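Local coordinates for holo-[acyl-carrier-protein] synthase (Helicobacter pylori, PDB 5XUK) that belongs to the 4'-phosphopantetheinyl transferase superfamily as a holo-ACP synthase and holds coenzyme A in a pocket shared between subunits, at residues F47-A52 with A110-S115. Residues are numbered along the deposited sequence; the frame is centred on the assembly and turned at random.
Sequences FALKEA and AVVVVS. With COA (coenzyme A), chain B.
The flat peptide group joining A48 to L49 has the methyl of A110 over one of its faces: A110 CB lies 3.5 Å from A48 C and 3.3 Å from L49 N. A methyl this small lets the strand settle directly on helix backbone, and the axes of the two short segments come within 6.8 Å of each other. A48 CB and L49 CB both touch the same methyl, while A52, one turn on, brings its CB to 3.6 Å from A110 O. This is a worked example of helix-on-sheet packing: A48, A52 and A110 meet through methyls or backbone, and L49 and V112 pack alongside. Segment 47-52 of helix 40-56 lies on the middle strand, 107-114, of a three-stranded antiparallel sheet, the axes of 47-52 and 110-114 running 34° apart. Strand alternation sorts the side chains: A110 and V112 point to the helix, whereas V111 and V113 point away from it and pack on I2 of a neighbouring subunit as well as on I2 of their own chain. Beyond A110, L49 and A52 share the contact with V112. L49 has its CG anti to the backbone N (chi1 177°), sending CD1 to V112 CG2 at a tight 3.4 Å. The two side chains cross nearly at a right angle, and L49 also touches A99 and I101 of the adjoining strand. A52 CB meets the same V112 CG2 at 4.1 Å. On another side of the helix, the E51 carboxylate accepts a weak, 3.4 Å hydrogen bond at OE1 from N8P of coenzyme A, a ligand also bonded by S102 and H103 of a third subunit.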
loop_
_atom_site.group_PDB
_atom_site.type_symbol
_atom_site.label_atom_id
_atom_site.label_comp_id
_atom_site.label_asym_id
_atom_site.label_seq_id
_atom_site.Cartn_x
_atom_site.Cartn_y
_atom_site.Cartn_z
ATOM N N PHE A 47 -0.786 -11.023 10.134
ATOM C CA PHE A 47 0.565 -11.383 9.737
ATOM C C PHE A 47 1.164 -10.278 8.859
ATOM O O PHE A 47 2.281 -9.828 9.096
ATOM C CB PHE A 47 0.551 -12.696 8.964
ATOM C CG PHE A 47 1.922 -13.234 8.679
ATOM C CD1 PHE A 47 2.576 -14.031 9.615
ATOM C CD2 PHE A 47 2.572 -12.930 7.478
ATOM C CE1 PHE A 47 3.847 -14.519 9.359
ATOM C CE2 PHE A 47 3.850 -13.421 7.215
ATOM C CZ PHE A 47 4.485 -14.218 8.155
ATOM N N ALA A 48 0.390 -9.816 7.871
ATOM C CA ALA A 48 0.866 -8.824 6.919
ATOM C C ALA A 48 1.149 -7.523 7.664
ATOM O O ALA A 48 2.158 -6.843 7.413
ATOM C CB ALA A 48 -0.156 -8.628 5.801
ATOM N N LEU A 49 0.297 -7.207 8.629
ATOM C CA LEU A 49 0.461 -5.976 9.401
ATOM C C LEU A 49 1.692 -6.003 10.289
ATOM O O LEU A 49 2.290 -4.963 10.548
ATOM C CB LEU A 49 -0.792 -5.727 10.253
ATOM C CG LEU A 49 -0.793 -4.529 11.194
ATOM C CD1 LEU A 49 -0.565 -3.280 10.385
ATOM C CD2 LEU A 49 -2.115 -4.446 11.948
ATOM N N LYS A 50 2.048 -7.180 10.800
ATOM C CA LYS A 50 3.214 -7.284 11.665
ATOM C C LYS A 50 4.482 -7.207 10.816
ATOM O O LYS A 50 5.428 -6.511 11.145
ATOM C CB LYS A 50 3.159 -8.578 12.473
ATOM C CG LYS A 50 2.063 -8.567 13.533
ATOM C CD LYS A 50 2.384 -9.493 14.709
ATOM C CE LYS A 50 1.254 -9.499 15.746
ATOM N NZ LYS A 50 1.675 -9.980 17.102
ATOM N N GLU A 51 4.502 -7.926 9.715
ATOM C CA GLU A 51 5.577 -7.749 8.746
ATOM C C GLU A 51 5.743 -6.283 8.342
ATOM O O GLU A 51 6.848 -5.760 8.380
ATOM C CB GLU A 51 5.324 -8.604 7.525
ATOM C CG GLU A 51 5.400 -10.098 7.780
ATOM C CD GLU A 51 6.808 -10.584 8.098
ATOM O OE1 GLU A 51 7.057 -11.801 7.945
ATOM O OE2 GLU A 51 7.664 -9.760 8.486
ATOM N N ALA A 52 4.634 -5.605 8.030
ATOM C CA ALA A 52 4.669 -4.227 7.533
ATOM C C ALA A 52 5.221 -3.283 8.580
ATOM O O ALA A 52 5.886 -2.286 8.257
ATOM C CB ALA A 52 3.272 -3.784 7.114
ATOM N N ALA A 110 -1.156 -4.958 4.107
ATOM C CA ALA A 110 -1.134 -4.067 5.243
ATOM C C ALA A 110 -0.046 -3.056 5.021
ATOM O O ALA A 110 0.939 -3.332 4.346
ATOM C CB ALA A 110 -0.836 -4.866 6.528
ATOM N N VAL A 111 -0.188 -1.928 5.689
ATOM C CA VAL A 111 0.762 -0.832 5.614
ATOM C C VAL A 111 0.798 -0.163 6.973
ATOM O O VAL A 111 -0.206 -0.126 7.683
ATOM C CB VAL A 111 0.332 0.220 4.551
ATOM C CG1 VAL A 111 -0.916 0.984 5.010
ATOM C CG2 VAL A 111 1.495 1.148 4.242
ATOM N N VAL A 112 1.971 0.324 7.346
ATOM C CA VAL A 112 2.174 0.986 8.630
ATOM C C VAL A 112 3.022 2.205 8.396
ATOM O O VAL A 112 4.011 2.137 7.656
ATOM C CB VAL A 112 2.891 0.053 9.636
ATOM C CG1 VAL A 112 3.289 0.805 10.902
ATOM C CG2 VAL A 112 2.007 -1.141 9.963
ATOM N N VAL A 113 2.616 3.310 9.007
ATOM C CA VAL A 113 3.417 4.527 9.063
ATOM C C VAL A 113 3.843 4.822 10.506
ATOM O O VAL A 113 3.004 4.930 11.410
ATOM C CB VAL A 113 2.639 5.729 8.515
ATOM C CG1 VAL A 113 3.440 7.003 8.720
ATOM C CG2 VAL A 113 2.347 5.534 7.037
ATOM N N VAL A 114 5.153 4.952 10.705
ATOM C CA VAL A 114 5.739 5.235 12.022
ATOM C C VAL A 114 6.278 6.671 12.115
ATOM O O VAL A 114 6.919 7.172 11.183
ATOM C CB VAL A 114 6.867 4.239 12.371
ATOM C CG1 VAL A 114 7.845 4.085 11.221
ATOM C CG2 VAL A 114 7.607 4.690 13.614
ATOM N N SER A 115 5.998 7.317 13.250
ATOM C CA SER A 115 6.528 8.643 13.585
ATOM C C SER A 115 7.572 8.531 14.692
ATOM O O SER A 115 8.733 8.899 14.503
ATOM C CB SER A 115 5.398 9.549 14.056
ATOM O OG SER A 115 4.327 9.524 13.135
HETATM N N1A COA B . 13.475 -3.124 6.578
HETATM C C2A COA B . 12.623 -2.749 5.601
HETATM N N3A COA B . 12.381 -3.506 4.516
HETATM C C4A COA B . 13.008 -4.684 4.352
HETATM C C5A COA B . 13.950 -5.152 5.377
HETATM C C6A COA B . 14.159 -4.281 6.548
HETATM N N6A COA B . 15.007 -4.632 7.550
HETATM N N7A COA B . 14.418 -6.337 4.955
HETATM C C8A COA B . 13.826 -6.633 3.766
HETATM N N9A COA B . 12.989 -5.622 3.411
HETATM C C1B COA B . 12.196 -5.550 2.179
HETATM C C2B COA B . 13.119 -5.723 0.967
HETATM O O2B COA B . 12.954 -4.679 0.008
HETATM C C3B COA B . 12.712 -7.037 0.343
HETATM O O3B COA B . 12.681 -7.021 -1.081
HETATM P P3B COA B . 14.027 -7.143 -1.986
HETATM O O7A COA B . 14.949 -8.035 -1.179
HETATM O O8A COA B . 13.567 -7.829 -3.246
HETATM O O9A COA B . 14.445 -5.689 -2.121
HETATM C C4B COA B . 11.313 -7.215 0.879
HETATM O O4B COA B . 11.267 -6.622 2.174
HETATM C C5B COA B . 10.902 -8.667 0.931
HETATM O O5B COA B . 9.557 -8.626 0.512
HETATM P P1A COA B . 8.457 -9.588 1.110
HETATM O O1A COA B . 8.649 -10.844 0.285
HETATM O O2A COA B . 7.109 -8.916 1.199
HETATM O O3A COA B . 8.956 -9.692 2.613
HETATM P P2A COA B . 8.524 -10.938 3.520
HETATM O O4A COA B . 7.103 -10.730 4.024
HETATM O O5A COA B . 8.868 -12.200 2.750
HETATM O O6A COA B . 9.593 -10.745 4.724
HETATM C CBP COA B . 10.963 -9.577 6.392
HETATM C CCP COA B . 10.274 -9.513 5.026
HETATM C CDP COA B . 12.393 -9.069 6.287
HETATM C CEP COA B . 10.212 -8.690 7.375
HETATM C CAP COA B . 10.989 -11.047 6.852
HETATM O OAP COA B . 12.087 -11.722 6.229
HETATM C C9P COA B . 11.108 -11.236 8.333
HETATM O O9P COA B . 11.897 -10.577 8.991
HETATM N N8P COA B . 10.313 -12.179 8.846
#